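Local coordinates for protein AlyGC (Glaciecola chathamensis, PDB 5GKD) that acts as a family 6 alginate lyase, probably cleaving the polysaccharide by beta-elimination at a calcium-containing site, at residues G29-F34 and G56-T61; Q63-L68 and G83-G88; L200-Y205 and S224-V229. One frame throughout, in Å; residues are numbered along the deposited sequence.

Contact 1 (G29-F34 and G56-T61); sequences GTWRDF and GKVFLT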
loop_
_atom_site.group_PDB
_atom_site.type_symbol
_atom_site.label_atom_id
_atom_site.label_comp_id
_atom_site.label_asym_id
_atom_site.label_seq_id
_atom_site.Cartn_x
_atom_site.Cartn_y
_atom_site.Cartn_z
ATOM N N GLY A 29 -28.200 12.372 -21.298
ATOM C CA GLY A 29 -28.053 12.431 -19.864
ATOM C C GLY A 29 -26.875 11.583 -19.428
ATOM O O GLY A 29 -26.114 11.072 -20.246
ATOM N N THR A 30 -26.752 11.445 -18.114
ATOM C CA THR A 30 -25.682 10.690 -17.481
ATOM C C THR A 30 -26.253 9.372 -16.962
ATOM O O THR A 30 -27.133 9.366 -16.100
ATOM C CB THR A 30 -25.046 11.512 -16.357
ATOM O OG1 THR A 30 -24.457 12.700 -16.913
ATOM C CG2 THR A 30 -23.989 10.713 -15.624
ATOM N N TRP A 31 -25.774 8.263 -17.512
ATOM C CA TRP A 31 -26.193 6.926 -17.103
ATOM C C TRP A 31 -25.095 6.358 -16.223
ATOM O O TRP A 31 -24.039 5.971 -16.729
ATOM C CB TRP A 31 -26.430 6.018 -18.307
ATOM C CG TRP A 31 -27.435 6.528 -19.255
ATOM C CD1 TRP A 31 -27.374 7.678 -19.973
ATOM C CD2 TRP A 31 -28.665 5.901 -19.601
ATOM N NE1 TRP A 31 -28.493 7.814 -20.737
ATOM C CE2 TRP A 31 -29.302 6.730 -20.535
ATOM C CE3 TRP A 31 -29.290 4.707 -19.213
ATOM C CZ2 TRP A 31 -30.533 6.413 -21.096
ATOM C CZ3 TRP A 31 -30.519 4.388 -19.773
ATOM C CH2 TRP A 31 -31.130 5.242 -20.700
ATOM N N ARG A 32 -25.339 6.301 -14.919
ATOM C CA ARG A 32 -24.320 5.875 -13.975
ATOM C C ARG A 32 -24.474 4.390 -13.667
ATOM O O ARG A 32 -25.590 3.880 -13.563
ATOM C CB ARG A 32 -24.381 6.705 -12.687
ATOM C CG ARG A 32 -23.248 6.397 -11.706
ATOM C CD ARG A 32 -22.606 7.630 -11.071
ATOM N NE ARG A 32 -21.460 7.230 -10.249
ATOM C CZ ARG A 32 -20.185 7.601 -10.430
ATOM N NH1 ARG A 32 -19.824 8.436 -11.411
ATOM N NH2 ARG A 32 -19.256 7.127 -9.607
ATOM N N ASP A 33 -23.346 3.694 -13.548
ATOM C CA ASP A 33 -23.338 2.276 -13.191
ATOM C C ASP A 33 -24.216 1.453 -14.133
ATOM O O ASP A 33 -24.983 0.598 -13.700
ATOM C CB ASP A 33 -23.791 2.073 -11.740
ATOM C CG ASP A 33 -22.941 2.844 -10.734
ATOM O OD1 ASP A 33 -21.758 3.131 -11.002
ATOM O OD2 ASP A 33 -23.471 3.153 -9.655
ATOM N N PHE A 34 -24.108 1.717 -15.432
ATOM C CA PHE A 34 -24.920 1.058 -16.449
ATOM C C PHE A 34 -24.064 0.018 -17.170
ATOM O O PHE A 34 -23.284 0.359 -18.059
ATOM C CB PHE A 34 -25.478 2.086 -17.429
ATOM C CG PHE A 34 -26.548 1.546 -18.346
ATOM C CD1 PHE A 34 -27.155 0.324 -18.092
ATOM C CD2 PHE A 34 -26.946 2.260 -19.460
ATOM C CE1 PHE A 34 -28.138 -0.158 -18.925
ATOM C CE2 PHE A 34 -27.928 1.761 -20.302
ATOM C CZ PHE A 34 -28.521 0.556 -20.030
ATOM N N GLY A 56 -22.303 12.913 -27.814
ATOM C CA GLY A 56 -21.669 13.909 -26.989
ATOM C C GLY A 56 -22.495 14.348 -25.799
ATOM O O GLY A 56 -21.976 15.079 -24.956
ATOM N N LYS A 57 -23.765 13.932 -25.713
ATOM C CA LYS A 57 -24.601 14.226 -24.551
ATOM C C LYS A 57 -25.061 12.983 -23.800
ATOM O O LYS A 57 -25.817 13.109 -22.829
ATOM C CB LYS A 57 -25.831 15.046 -24.969
ATOM C CG LYS A 57 -25.491 16.440 -25.481
ATOM C CD LYS A 57 -26.728 17.231 -25.898
ATOM C CE LYS A 57 -26.372 18.693 -26.135
ATOM N NZ LYS A 57 -27.476 19.495 -26.743
ATOM N N VAL A 58 -24.673 11.790 -24.239
ATOM C CA VAL A 58 -24.958 10.548 -23.524
ATOM C C VAL A 58 -23.656 10.060 -22.918
ATOM O O VAL A 58 -22.726 9.659 -23.632
ATOM C CB VAL A 58 -25.577 9.481 -24.435
ATOM C CG1 VAL A 58 -25.694 8.158 -23.704
ATOM C CG2 VAL A 58 -26.922 9.950 -24.952
ATOM N N PHE A 59 -23.601 10.073 -21.598
ATOM C CA PHE A 59 -22.436 9.662 -20.841
ATOM C C PHE A 59 -22.760 8.396 -20.082
ATOM O O PHE A 59 -23.827 8.294 -19.471
ATOM C CB PHE A 59 -22.017 10.763 -19.863
ATOM C CG PHE A 59 -21.755 12.068 -20.521
ATOM C CD1 PHE A 59 -20.561 12.293 -21.183
ATOM C CD2 PHE A 59 -22.706 13.074 -20.496
ATOM C CE1 PHE A 59 -20.310 13.495 -21.793
ATOM C CE2 PHE A 59 -22.458 14.285 -21.118
ATOM C CZ PHE A 59 -21.256 14.492 -21.766
ATOM N N LEU A 60 -21.844 7.446 -20.116
ATOM C CA LEU A 60 -21.920 6.246 -19.302
ATOM C C LEU A 60 -20.796 6.340 -18.283
ATOM O O LEU A 60 -19.618 6.304 -18.650
ATOM C CB LEU A 60 -21.816 4.981 -20.145
ATOM C CG LEU A 60 -23.168 4.488 -20.657
ATOM C CD1 LEU A 60 -23.705 5.437 -21.685
ATOM C CD2 LEU A 60 -23.102 3.087 -21.212
ATOM N N THR A 61 -21.164 6.456 -17.009
ATOM C CA THR A 61 -20.232 6.816 -15.950
ATOM C C THR A 61 -20.265 5.777 -14.831
ATOM O O THR A 61 -21.057 4.831 -14.837
ATOM C CB THR A 61 -20.544 8.208 -15.380
ATOM O OG1 THR A 61 -21.796 8.184 -14.670
ATOM C CG2 THR A 61 -20.603 9.243 -16.489
HETATM O O HOH W 1 -21.275 10.446 -13.006
#
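Thr-61 holds OG1 between its backbone N and carbonyl carbon (chi1 68°), whereas Thr-30 turns CG2 anti to its N; as a result Thr-30 CG2 lies 3.5 Å from Thr-61 OG1. On the same face Arg-32 crosses Thr-61 at about a right angle, its CB 3.6 Å from Thr-61 OG1. The Arg-32 chain bends at chi2 (136°), and NH1 donates to a water at 2.9 Å that is also hydrogen-bonded to Thr-61 OG1. Phe-59 lies on this face too, its ring in a cation-pi contact with Lys-81.

Trp-31, Val-58 and Leu-60 line the other face. Trp-31 CD1 is 4.1 Å from Val-58 CG1, while its NE1 is hydrogen-bonded to Ala-27 O, fixing how the indole is turned. Past the end of the strand, Phe-34 CD2 meets Leu-60 CD2 at 4.3 Å.

Five backbone hydrogen bonds set the register, alternating between Gly-29, Trp-31 and Asp-33 on one side and Lys-57, Phe-59 and Thr-61 on the other; Trp-31 N to Phe-59 O measures 2.8 Å. The short strand axes approach to 4.7 Å and are inclined to each other by 21°. Such in-register parallel pairing of strands from successive coils is characteristic of the right-handed parallel beta-helix of the pectate lyase-like clan.

Contact 2 (Q63-L68 and G83-G88); sequences QSNLRL and GYTPTG. With PO4 (phosphate ion), chain I.
Gln-63 and Tyr-84 meet through a hydrogen bond and an amide-ring contact that share one nitrogen. Gln-63 NE2 donates to Tyr-84 O at 3.2 Å (N-H...O angle 156°), arriving in the carbonyl plane on a lone pair, with the acceptor close to the amide plane of Gln-63. The same NE2 sits 3.2 Å above the Tyr-84 ring plane, over the ring centre, and the amide is inclined to the ring by 39°. A bend at chi2 curls the Gln-63 chain back over the tyrosine.

A second polar group is looser. With CG of Asn-65 lodged between its own N and carbonyl carbon (chi1 64°), ND2 makes two weak hydrogen bonds, to Thr-87 OG1 at 3.1 Å and to Thr-85 OG1 at 3.4 Å. Thr-85 OG1 also accepts from Thr-87 N at 3.2 Å, which defines an ST turn, and is hydrogen-bonded to Glu-89 O.

Apolar packing is supplied by Pro-86, whose CD lies 3.8 Å from Gln-63 CB; Lys-475 of the second subunit packs against the same proline.

Apart from the 83-88 loop, Arg-67 on the same strand as Asn-65 hydrogen-bonds a phosphate, probably from the crystallisation liquor, through NH1 to O3 (2.8 Å) and NH2 to O1 (2.7 Å). Arg-95 binds the same ion.

Altogether, the turn leading from strand 73-81 into strand 89-92 is fastened to the start of strand 65-69, the neighbour of 89-92, an inter-coil loop contact of a parallel beta-helix.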
loop_
_atom_site.group_PDB
_atom_site.type_symbol
_atom_site.label_atom_id
_atom_site.label_comp_id
_atom_site.label_asym_id
_atom_site.label_seq_id
_atom_site.Cartn_x
_atom_site.Cartn_y
_atom_site.Cartn_z
ATOM N N GLN A 63 -19.453 2.592 -12.738
ATOM C CA GLN A 63 -19.099 1.223 -13.121
ATOM C C GLN A 63 -20.017 0.762 -14.248
ATOM O O GLN A 63 -20.850 -0.124 -14.096
ATOM C CB GLN A 63 -19.142 0.292 -11.915
ATOM C CG GLN A 63 -17.869 0.361 -11.086
ATOM C CD GLN A 63 -17.600 1.778 -10.596
ATOM O OE1 GLN A 63 -18.246 2.249 -9.658
ATOM N NE2 GLN A 63 -16.693 2.478 -11.259
ATOM N N SER A 64 -19.838 1.410 -15.401
ATOM C CA SER A 64 -20.538 1.119 -16.641
ATOM C C SER A 64 -19.620 0.344 -17.570
ATOM O O SER A 64 -18.394 0.417 -17.461
ATOM C CB SER A 64 -20.985 2.404 -17.340
ATOM O OG SER A 64 -21.980 3.085 -16.626
ATOM N N ASN A 65 -20.226 -0.395 -18.491
ATOM C CA ASN A 65 -19.472 -1.096 -19.522
ATOM C C ASN A 65 -20.450 -1.490 -20.623
ATOM O O ASN A 65 -21.637 -1.162 -20.567
ATOM C CB ASN A 65 -18.703 -2.292 -18.942
ATOM C CG ASN A 65 -19.615 -3.383 -18.375
ATOM O OD1 ASN A 65 -20.792 -3.462 -18.697
ATOM N ND2 ASN A 65 -19.052 -4.233 -17.526
ATOM N N LEU A 66 -19.940 -2.180 -21.641
ATOM C CA LEU A 66 -20.740 -2.533 -22.809
ATOM C C LEU A 66 -20.327 -3.899 -23.331
ATOM O O LEU A 66 -19.133 -4.170 -23.501
ATOM C CB LEU A 66 -20.599 -1.483 -23.915
ATOM C CG LEU A 66 -21.129 -1.824 -25.316
ATOM C CD1 LEU A 66 -22.623 -2.066 -25.299
ATOM C CD2 LEU A 66 -20.782 -0.724 -26.304
ATOM N N ARG A 67 -21.312 -4.758 -23.566
ATOM C CA ARG A 67 -21.087 -6.055 -24.187
ATOM C C ARG A 67 -22.008 -6.177 -25.388
ATOM O O ARG A 67 -23.191 -5.843 -25.296
ATOM C CB ARG A 67 -21.324 -7.203 -23.203
ATOM C CG ARG A 67 -20.226 -7.336 -22.140
ATOM C CD ARG A 67 -20.532 -8.417 -21.125
ATOM N NE ARG A 67 -21.715 -8.095 -20.336
ATOM C CZ ARG A 67 -22.456 -8.981 -19.675
ATOM N NH1 ARG A 67 -22.157 -10.280 -19.715
ATOM N NH2 ARG A 67 -23.508 -8.564 -18.981
ATOM N N LEU A 68 -21.451 -6.598 -26.520
ATOM C CA LEU A 68 -22.223 -6.933 -27.709
ATOM C C LEU A 68 -22.311 -8.446 -27.841
ATOM O O LEU A 68 -21.328 -9.148 -27.613
ATOM C CB LEU A 68 -21.586 -6.360 -28.979
ATOM C CG LEU A 68 -21.644 -4.860 -29.211
ATOM C CD1 LEU A 68 -20.586 -4.149 -28.368
ATOM C CD2 LEU A 68 -21.485 -4.507 -30.696
ATOM N N GLY A 83 -15.479 7.138 -14.622
ATOM C CA GLY A 83 -15.719 5.818 -14.073
ATOM C C GLY A 83 -14.695 4.811 -14.544
ATOM O O GLY A 83 -13.584 5.170 -14.940
ATOM N N TYR A 84 -15.076 3.537 -14.470
ATOM C CA TYR A 84 -14.208 2.443 -14.877
ATOM C C TYR A 84 -15.012 1.151 -14.830
ATOM O O TYR A 84 -15.938 1.013 -14.027
ATOM C CB TYR A 84 -12.949 2.343 -14.002
ATOM C CG TYR A 84 -13.222 2.241 -12.512
ATOM C CD1 TYR A 84 -13.433 3.375 -11.747
ATOM C CD2 TYR A 84 -13.255 1.016 -11.873
ATOM C CE1 TYR A 84 -13.669 3.286 -10.399
ATOM C CE2 TYR A 84 -13.498 0.921 -10.524
ATOM C CZ TYR A 84 -13.705 2.065 -9.794
ATOM O OH TYR A 84 -13.946 1.984 -8.454
ATOM N N THR A 85 -14.672 0.224 -15.721
ATOM C CA THR A 85 -15.464 -0.987 -15.840
ATOM C C THR A 85 -15.286 -1.861 -14.599
ATOM O O THR A 85 -14.168 -2.014 -14.099
ATOM C CB THR A 85 -15.089 -1.788 -17.080
ATOM O OG1 THR A 85 -15.925 -2.952 -17.128
ATOM C CG2 THR A 85 -13.612 -2.227 -17.056
ATOM N N PRO A 86 -16.373 -2.421 -14.065
ATOM C CA PRO A 86 -16.248 -3.390 -12.972
ATOM C C PRO A 86 -15.837 -4.781 -13.440
ATOM O O PRO A 86 -15.541 -5.637 -12.593
ATOM C CB PRO A 86 -17.659 -3.406 -12.376
ATOM C CG PRO A 86 -18.522 -3.155 -13.544
ATOM C CD PRO A 86 -17.780 -2.195 -14.440
ATOM N N THR A 87 -15.812 -5.043 -14.748
ATOM C CA THR A 87 -15.399 -6.352 -15.241
ATOM C C THR A 87 -13.982 -6.261 -15.808
ATOM O O THR A 87 -13.197 -5.372 -15.436
ATOM C CB THR A 87 -16.414 -6.889 -16.267
ATOM O OG1 THR A 87 -16.486 -6.020 -17.394
ATOM C CG2 THR A 87 -17.809 -7.010 -15.653
ATOM N N GLY A 88 -13.649 -7.185 -16.702
ATOM C CA GLY A 88 -12.340 -7.168 -17.310
ATOM C C GLY A 88 -12.190 -6.176 -18.437
ATOM O O GLY A 88 -11.058 -5.880 -18.827
HETATM P P PO4 I . -24.649 -11.927 -17.631
HETATM O O1 PO4 I . -24.728 -10.434 -17.416
HETATM O O2 PO4 I . -26.041 -12.510 -17.675
HETATM O O3 PO4 I . -23.944 -12.259 -18.927
HETATM O O4 PO4 I . -23.877 -12.525 -16.485
#

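Contact 3 (L200-Y205 and S224-V229); sequences LVENNY and SIRNNV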
loop_
_atom_site.group_PDB
_atom_site.type_symbol
_atom_site.label_atom_id
_atom_site.label_comp_id
_atom_site.label_asym_id
_atom_site.label_seq_id
_atom_site.Cartn_x
_atom_site.Cartn_y
_atom_site.Cartn_z
ATOM N N LEU A 200 -7.299 -6.448 -40.001
ATOM C CA LEU A 200 -6.950 -5.264 -40.774
ATOM C C LEU A 200 -6.914 -4.048 -39.851
ATOM O O LEU A 200 -7.939 -3.677 -39.273
ATOM C CB LEU A 200 -7.965 -5.055 -41.899
ATOM C CG LEU A 200 -7.859 -3.819 -42.785
ATOM C CD1 LEU A 200 -6.440 -3.777 -43.275
ATOM C CD2 LEU A 200 -8.796 -3.872 -43.995
ATOM N N VAL A 201 -5.747 -3.423 -39.728
ATOM C CA VAL A 201 -5.544 -2.256 -38.883
ATOM C C VAL A 201 -5.053 -1.129 -39.776
ATOM O O VAL A 201 -3.872 -1.093 -40.130
ATOM C CB VAL A 201 -4.541 -2.515 -37.754
ATOM C CG1 VAL A 201 -4.400 -1.260 -36.872
ATOM C CG2 VAL A 201 -4.937 -3.729 -36.939
ATOM N N GLU A 202 -5.931 -0.183 -40.098
ATOM C CA GLU A 202 -5.648 0.801 -41.134
ATOM C C GLU A 202 -6.165 2.189 -40.780
ATOM O O GLU A 202 -7.227 2.347 -40.181
ATOM C CB GLU A 202 -6.253 0.367 -42.468
ATOM C CG GLU A 202 -7.739 0.161 -42.410
ATOM C CD GLU A 202 -8.331 -0.008 -43.767
ATOM O OE1 GLU A 202 -9.565 0.120 -43.895
ATOM O OE2 GLU A 202 -7.552 -0.269 -44.709
ATOM N N ASN A 203 -5.412 3.197 -41.200
ATOM C CA ASN A 203 -5.842 4.595 -41.122
ATOM C C ASN A 203 -6.190 5.032 -39.704
ATOM O O ASN A 203 -7.067 5.871 -39.503
ATOM C CB ASN A 203 -7.015 4.862 -42.068
ATOM C CG ASN A 203 -6.573 4.930 -43.521
ATOM O OD1 ASN A 203 -6.974 4.118 -44.347
ATOM N ND2 ASN A 203 -5.703 5.879 -43.823
ATOM N N ASN A 204 -5.497 4.497 -38.710
ATOM C CA ASN A 204 -5.614 4.997 -37.352
ATOM C C ASN A 204 -4.504 6.001 -37.068
ATOM O O ASN A 204 -3.452 5.997 -37.704
ATOM C CB ASN A 204 -5.553 3.860 -36.337
ATOM C CG ASN A 204 -6.536 2.778 -36.642
ATOM O OD1 ASN A 204 -7.720 2.893 -36.310
ATOM N ND2 ASN A 204 -6.068 1.722 -37.292
ATOM N N TYR A 205 -4.756 6.855 -36.092
ATOM C CA TYR A 205 -3.817 7.876 -35.657
ATOM C C TYR A 205 -3.447 7.567 -34.215
ATOM O O TYR A 205 -4.321 7.548 -33.336
ATOM C CB TYR A 205 -4.442 9.264 -35.793
ATOM C CG TYR A 205 -3.448 10.382 -35.801
ATOM C CD1 TYR A 205 -2.962 10.894 -34.620
ATOM C CD2 TYR A 205 -2.975 10.922 -36.999
ATOM C CE1 TYR A 205 -2.061 11.906 -34.607
ATOM C CE2 TYR A 205 -2.070 11.948 -37.000
ATOM C CZ TYR A 205 -1.610 12.433 -35.796
ATOM O OH TYR A 205 -0.684 13.441 -35.737
ATOM N N SER A 224 -2.707 -7.442 -41.393
ATOM C CA SER A 224 -2.285 -6.342 -42.255
ATOM C C SER A 224 -2.374 -5.035 -41.472
ATOM O O SER A 224 -3.465 -4.601 -41.089
ATOM C CB SER A 224 -3.137 -6.310 -43.532
ATOM O OG SER A 224 -3.017 -5.069 -44.190
ATOM N N ILE A 225 -1.222 -4.433 -41.201
ATOM C CA ILE A 225 -1.135 -3.208 -40.406
ATOM C C ILE A 225 -0.606 -2.122 -41.326
ATOM O O ILE A 225 0.582 -2.124 -41.678
ATOM C CB ILE A 225 -0.240 -3.392 -39.173
ATOM C CG1 ILE A 225 -0.741 -4.577 -38.346
ATOM C CG2 ILE A 225 -0.235 -2.132 -38.337
ATOM C CD1 ILE A 225 0.310 -5.167 -37.419
ATOM N N ARG A 226 -1.478 -1.203 -41.734
ATOM C CA ARG A 226 -1.244 -0.390 -42.916
ATOM C C ARG A 226 -1.774 1.001 -42.716
ATOM O O ARG A 226 -2.786 1.211 -42.031
ATOM C CB ARG A 226 -1.924 -0.983 -44.138
ATOM C CG ARG A 226 -3.432 -0.976 -43.874
ATOM C CD ARG A 226 -4.256 -1.778 -44.812
ATOM N NE ARG A 226 -3.694 -1.803 -46.135
ATOM C CZ ARG A 226 -3.908 -0.868 -47.029
ATOM N NH1 ARG A 226 -4.670 0.190 -46.753
ATOM N NH2 ARG A 226 -3.360 -0.962 -48.210
ATOM N N ASN A 227 -1.089 1.986 -43.307
ATOM C CA ASN A 227 -1.629 3.325 -43.476
ATOM C C ASN A 227 -1.949 4.002 -42.150
ATOM O O ASN A 227 -2.820 4.866 -42.093
ATOM C CB ASN A 227 -2.890 3.299 -44.335
ATOM C CG ASN A 227 -2.597 2.968 -45.772
ATOM O OD1 ASN A 227 -2.377 1.815 -46.107
ATOM N ND2 ASN A 227 -2.579 3.980 -46.628
ATOM N N ASN A 228 -1.241 3.653 -41.088
ATOM C CA ASN A 228 -1.421 4.292 -39.800
ATOM C C ASN A 228 -0.357 5.359 -39.581
ATOM O O ASN A 228 0.732 5.295 -40.148
ATOM C CB ASN A 228 -1.358 3.259 -38.676
ATOM C CG ASN A 228 -2.333 2.135 -38.885
ATOM O OD1 ASN A 228 -3.532 2.274 -38.604
ATOM N ND2 ASN A 228 -1.839 1.016 -39.406
ATOM N N VAL A 229 -0.672 6.328 -38.731
ATOM C CA VAL A 229 0.244 7.405 -38.389
ATOM C C VAL A 229 0.572 7.317 -36.906
ATOM O O VAL A 229 -0.327 7.162 -36.074
ATOM C CB VAL A 229 -0.334 8.784 -38.753
ATOM C CG1 VAL A 229 0.562 9.885 -38.211
ATOM C CG2 VAL A 229 -0.464 8.902 -40.253
HETATM O O HOH W 2 -3.639 6.377 -45.989
#
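Val-201 and Ile-225, bridged in register, mark this as parallel strand pairing between neighbouring coils, running from two short strands through a bend into the continuations of strands 200-207 and 224-231. The axes of 200-202 and 224-226 lie 4.8 Å apart and only 4° from parallel. At the bend, Asn-203 and Asn-227 both adopt left-handed backbone angles, and behind them Asn-204 and Asn-228 lie side by side with amide planes 7° apart. Asn-228 OD1 accepts from Asn-204 N (3.0 Å) and Asn-204 ND2 (2.9 Å), while Asn-228 ND2 reaches Val-201 O at 3.0 Å from above its carbonyl plane. Asn-250 treats Asn-228 N and Ile-225 O likewise in the following coil: this is the asparagine stack known from pectate lyase-like beta-helices. A leucine in place of Asn-228 would probably deprive the buried Asn-204 N of its acceptor and Val-201 O of its second donor, breaking the stack.

Outside the bend, Arg-226 runs alongside Glu-202, with NH1 3.6 Å from OE2 in a long salt bridge; the other carboxylate oxygen, OE1, pairs with Arg-165. Tyr-205 CE2 touches Val-229 CG1 at 3.6 Å. One water, accepting from Asn-203 ND2 and Asn-227 ND2 (2.7 Å from the latter), links the outer amides.

Overall arrangement
Contacts 1 and 3 are both parallel strand pairings between successive coils, their centres about 30 Å apart in the same beta-helix. Each mixes buried and more exposed residues, but contact 1 has four exposed ones and contact 3 none. Contact 2 pairs a strand start with a loop, has no backbone-to-backbone hydrogen bond between its segments and relies on side-chain amides instead. It adjoins contact 1: Asp-33 OD1 is 2.9 Å from Gln-63 N, and Phe-34 N is 2.8 Å from Ser-64 OG, both probable hydrogen bonds. Chemistry follows place: an aromatic and aliphatic face near the N-terminal end in contact 1, threonine, proline and amide groups beside the second subunit in contact 2, and stacked buried asparagines in contact 3.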